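Local coordinates for protein threonine synthase (Brucella melitensis bv. 1, PDB 4F4F) that probably catalyses the pyridoxal-phosphate-dependent conversion of O-phospho-L-homoserine and water to L-threonine and phosphate, the last step of threonine biosynthesis, at residues L387-A399 with V411-V424. Residues are numbered along the deposited sequence; the frame is centred on the assembly and turned at random.
With PLP (pyridoxal-5'-phosphate), chain C.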
# COMPACT_ATOMS: atom_id res chain seq x y z
N LEU A 387 -20.55 -2.96 -9.03
CA LEU A 387 -19.61 -3.94 -9.51
C LEU A 387 -18.29 -3.86 -8.73
O LEU A 387 -17.60 -2.85 -8.78
CB LEU A 387 -19.32 -3.70 -10.99
CG LEU A 387 -18.47 -4.78 -11.64
CD1 LEU A 387 -19.16 -6.16 -11.64
CD2 LEU A 387 -18.14 -4.32 -13.06
N LEU A 388 -17.94 -4.95 -8.03
CA LEU A 388 -16.68 -5.07 -7.29
C LEU A 388 -15.62 -5.87 -8.06
O LEU A 388 -15.91 -6.88 -8.72
CB LEU A 388 -16.92 -5.80 -5.96
CG LEU A 388 -17.80 -5.12 -4.92
CD1 LEU A 388 -18.64 -6.12 -4.14
CD2 LEU A 388 -16.93 -4.24 -4.00
N ASP A 389 -14.37 -5.47 -7.88
CA ASP A 389 -13.24 -6.30 -8.23
C ASP A 389 -13.12 -7.41 -7.14
O ASP A 389 -13.77 -7.34 -6.07
CB ASP A 389 -11.95 -5.46 -8.38
CG ASP A 389 -10.96 -5.68 -7.26
OD1 ASP A 389 -9.95 -6.37 -7.48
OD2 ASP A 389 -11.20 -5.17 -6.14
N PRO A 390 -12.27 -8.41 -7.36
CA PRO A 390 -12.17 -9.52 -6.38
C PRO A 390 -11.57 -9.15 -5.02
O PRO A 390 -12.08 -9.57 -4.01
CB PRO A 390 -11.31 -10.56 -7.10
CG PRO A 390 -10.80 -9.93 -8.34
CD PRO A 390 -11.60 -8.71 -8.64
N HIS A 391 -10.52 -8.33 -5.01
CA HIS A 391 -9.92 -7.90 -3.75
C HIS A 391 -10.98 -7.17 -2.91
O HIS A 391 -11.15 -7.44 -1.71
CB HIS A 391 -8.71 -6.98 -3.97
CG HIS A 391 -7.65 -7.54 -4.89
ND1 HIS A 391 -7.73 -7.48 -6.24
CD2 HIS A 391 -6.43 -8.15 -4.60
CE1 HIS A 391 -6.62 -8.02 -6.77
NE2 HIS A 391 -5.83 -8.44 -5.76
N SER A 392 -11.69 -6.24 -3.53
CA SER A 392 -12.71 -5.47 -2.84
C SER A 392 -13.89 -6.33 -2.39
O SER A 392 -14.42 -6.14 -1.30
CB SER A 392 -13.22 -4.36 -3.74
OG SER A 392 -12.14 -3.57 -4.24
N ALA A 393 -14.24 -7.32 -3.20
CA ALA A 393 -15.30 -8.24 -2.83
C ALA A 393 -14.91 -9.07 -1.60
O ALA A 393 -15.77 -9.39 -0.79
CB ALA A 393 -15.68 -9.13 -4.00
N ILE A 394 -13.63 -9.45 -1.49
CA ILE A 394 -13.13 -10.07 -0.27
C ILE A 394 -13.45 -9.21 0.93
O ILE A 394 -14.01 -9.69 1.91
CB ILE A 394 -11.63 -10.44 -0.36
CG1 ILE A 394 -11.49 -11.57 -1.39
CG2 ILE A 394 -11.08 -10.88 1.01
CD1 ILE A 394 -10.07 -12.04 -1.74
N GLY A 395 -13.10 -7.94 0.86
CA GLY A 395 -13.49 -7.00 1.89
C GLY A 395 -14.96 -7.01 2.26
O GLY A 395 -15.30 -7.01 3.46
N VAL A 396 -15.85 -7.00 1.28
CA VAL A 396 -17.30 -6.99 1.56
C VAL A 396 -17.73 -8.30 2.22
O VAL A 396 -18.40 -8.30 3.24
CB VAL A 396 -18.15 -6.70 0.30
CG1 VAL A 396 -19.63 -6.82 0.61
CG2 VAL A 396 -17.84 -5.31 -0.27
N LYS A 397 -17.31 -9.43 1.66
CA LYS A 397 -17.65 -10.72 2.26
C LYS A 397 -17.26 -10.77 3.76
O LYS A 397 -18.07 -11.15 4.64
CB LYS A 397 -16.95 -11.85 1.49
CG LYS A 397 -17.33 -13.24 1.94
CD LYS A 397 -16.52 -13.81 3.08
CE LYS A 397 -16.78 -15.32 3.21
NZ LYS A 397 -15.95 -15.95 4.26
N VAL A 398 -16.01 -10.44 4.05
CA VAL A 398 -15.49 -10.56 5.41
C VAL A 398 -16.14 -9.51 6.34
O VAL A 398 -16.44 -9.79 7.51
CB VAL A 398 -13.94 -10.44 5.42
CG1 VAL A 398 -13.37 -10.33 6.84
CG2 VAL A 398 -13.30 -11.59 4.66
N ALA A 399 -16.32 -8.29 5.82
CA ALA A 399 -17.01 -7.22 6.58
C ALA A 399 -18.37 -7.74 7.05
O ALA A 399 -18.71 -7.58 8.20
CB ALA A 399 -17.20 -5.99 5.73
N VAL A 411 -15.89 -0.43 3.85
CA VAL A 411 -15.08 -1.48 3.25
C VAL A 411 -14.21 -0.78 2.20
O VAL A 411 -14.72 -0.10 1.33
CB VAL A 411 -15.95 -2.54 2.53
CG1 VAL A 411 -15.09 -3.64 1.94
CG2 VAL A 411 -17.00 -3.12 3.47
N LEU A 412 -12.92 -0.98 2.28
CA LEU A 412 -11.97 -0.42 1.32
C LEU A 412 -12.02 -1.21 0.01
O LEU A 412 -11.77 -2.44 -0.02
CB LEU A 412 -10.54 -0.43 1.88
CG LEU A 412 -10.08 0.70 2.79
CD1 LEU A 412 -11.10 1.06 3.85
CD2 LEU A 412 -8.64 0.50 3.34
N ALA A 413 -12.38 -0.50 -1.06
CA ALA A 413 -12.29 -1.03 -2.40
C ALA A 413 -10.94 -0.65 -3.02
O ALA A 413 -10.70 0.49 -3.38
CB ALA A 413 -13.47 -0.55 -3.26
N THR A 414 -10.05 -1.64 -3.15
CA THR A 414 -8.66 -1.40 -3.41
C THR A 414 -8.27 -1.42 -4.89
O THR A 414 -7.15 -1.07 -5.21
CB THR A 414 -7.79 -2.43 -2.65
OG1 THR A 414 -8.27 -3.74 -2.93
CG2 THR A 414 -7.90 -2.24 -1.12
N ALA A 415 -9.16 -1.82 -5.78
CA ALA A 415 -8.92 -1.77 -7.24
C ALA A 415 -10.23 -1.65 -7.97
O ALA A 415 -11.24 -2.13 -7.49
CB ALA A 415 -8.21 -3.01 -7.73
N HIS A 416 -10.16 -1.06 -9.16
CA HIS A 416 -11.30 -0.95 -10.06
C HIS A 416 -11.54 -2.31 -10.66
O HIS A 416 -10.56 -3.01 -10.97
CB HIS A 416 -10.96 0.05 -11.16
CG HIS A 416 -12.13 0.46 -12.03
ND1 HIS A 416 -12.57 -0.30 -13.06
CD2 HIS A 416 -12.90 1.63 -12.04
CE1 HIS A 416 -13.59 0.34 -13.67
NE2 HIS A 416 -13.80 1.52 -13.04
N PRO A 417 -12.81 -2.71 -10.85
CA PRO A 417 -13.05 -3.99 -11.51
C PRO A 417 -12.35 -4.22 -12.87
O PRO A 417 -12.00 -5.35 -13.17
CB PRO A 417 -14.59 -4.06 -11.68
CG PRO A 417 -15.12 -2.74 -11.28
CD PRO A 417 -14.08 -2.06 -10.44
N ALA A 418 -12.10 -3.16 -13.63
CA ALA A 418 -11.42 -3.31 -14.91
C ALA A 418 -9.95 -3.73 -14.80
O ALA A 418 -9.37 -4.10 -15.81
CB ALA A 418 -11.54 -2.04 -15.76
N LYS A 419 -9.37 -3.69 -13.61
CA LYS A 419 -8.01 -4.17 -13.37
C LYS A 419 -7.93 -5.69 -13.30
O LYS A 419 -6.83 -6.25 -13.43
CB LYS A 419 -7.42 -3.59 -12.07
CG LYS A 419 -6.80 -2.19 -12.18
CD LYS A 419 -5.69 -2.18 -13.24
CE LYS A 419 -4.42 -1.44 -12.85
NZ LYS A 419 -3.83 -1.72 -11.53
N PHE A 420 -9.07 -6.36 -13.09
CA PHE A 420 -9.11 -7.83 -12.96
C PHE A 420 -10.34 -8.34 -13.68
O PHE A 420 -11.21 -8.97 -13.07
CB PHE A 420 -9.07 -8.20 -11.47
CG PHE A 420 -7.80 -7.75 -10.80
CD1 PHE A 420 -6.62 -8.44 -11.01
CD2 PHE A 420 -7.76 -6.56 -10.09
CE1 PHE A 420 -5.43 -8.00 -10.46
CE2 PHE A 420 -6.59 -6.10 -9.54
CZ PHE A 420 -5.42 -6.82 -9.73
N PRO A 421 -10.42 -8.07 -14.99
CA PRO A 421 -11.62 -8.36 -15.74
C PRO A 421 -11.94 -9.86 -15.82
O PRO A 421 -13.12 -10.21 -15.85
CB PRO A 421 -11.30 -7.80 -17.12
CG PRO A 421 -9.81 -7.93 -17.25
CD PRO A 421 -9.30 -7.66 -15.86
N ASP A 422 -10.93 -10.74 -15.84
CA ASP A 422 -11.20 -12.19 -15.98
C ASP A 422 -12.03 -12.72 -14.81
O ASP A 422 -13.02 -13.47 -14.99
CB ASP A 422 -9.90 -13.02 -16.05
CG ASP A 422 -9.15 -12.86 -17.37
OD1 ASP A 422 -9.67 -12.23 -18.30
OD2 ASP A 422 -8.03 -13.40 -17.46
N ALA A 423 -11.59 -12.38 -13.61
CA ALA A 423 -12.24 -12.86 -12.41
C ALA A 423 -13.63 -12.25 -12.30
O ALA A 423 -14.57 -12.92 -11.92
CB ALA A 423 -11.41 -12.51 -11.20
N VAL A 424 -13.77 -10.98 -12.67
CA VAL A 424 -15.07 -10.30 -12.55
C VAL A 424 -16.04 -10.95 -13.54
O VAL A 424 -17.16 -11.27 -13.18
CB VAL A 424 -14.96 -8.78 -12.79
CG1 VAL A 424 -16.34 -8.12 -12.81
CG2 VAL A 424 -14.07 -8.13 -11.74
N1 PLP C . -5.84 -5.01 -2.73
C2 PLP C . -5.19 -4.53 -3.87
C2A PLP C . -5.90 -4.23 -5.17
C3 PLP C . -3.73 -4.27 -3.81
O3 PLP C . -3.08 -3.79 -4.93
C4 PLP C . -3.03 -4.57 -2.51
C4A PLP C . -1.57 -4.34 -2.31
C5 PLP C . -3.82 -5.06 -1.35
C6 PLP C . -5.21 -5.24 -1.54
C5A PLP C . -3.11 -5.32 -0.01
O4P PLP C . -2.54 -4.10 0.62
P PLP C . -1.54 -4.06 1.93
O1P PLP C . -2.24 -4.91 2.99
O2P PLP C . -0.26 -4.68 1.42
O3P PLP C . -1.36 -2.62 2.35
O HOH W 1 -13.90 -2.74 -6.78
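His391 and Phe420 meet beside the cofactor, ring planes 58° apart, with His391 CE1 lying over one face of the phenyl ring, 3.4 Å from Phe420 CE2. The methyl carbon C2A of PLP sits over a face of the imidazole. CG anti to the carbonyl carbon (chi1 -54°) sends the His391 ring from the helix's first turn to a place between that methyl and Phe420. Asp389 fixes the ring's rotation: its OD1 accepts through the syn lone pair from His391 ND1, at 2.8 Å and 173°, in the imidazole plane. Ser312 N is hydrogen-bonded to His391 NE2. A short acidic side chain suits Asp389 as the helix N-cap: OD2 takes the Ser392 N-H, from above the carboxylate plane, and the Ser392 hydroxyl, and OD1 a weak bond from His391 N. Ser392 OG in turn accepts a weak bond from Thr414 N. A small polar side chain fits here, since Ala413 CA is just 3.1 Å from Ser392 OG. Thr414 OG1 donates to PLP N1 at 2.7 Å; a Ser or Thr hydroxyl there is characteristic of fold-type II PLP enzymes. Water 1 joins Asp389 N to Ala415 O, and Ala415 also lines the PLP pocket.

Apolar contacts flank this network. Leu387 and Val424 meet tip to tip, while Pro417 packs against the leucine's other methyl. Gly395, lacking a side chain, lets Val411 CG1 come within 3.4 Å of Gly395 C.

Helix segment 390-399 runs nearly antiparallel to strand segment 411-413; strand 409-413 lies between strands 103-107 and 253-258 of the mixed sheet, and helix 370-384 packs against Leu388, Ala393 and Ile394.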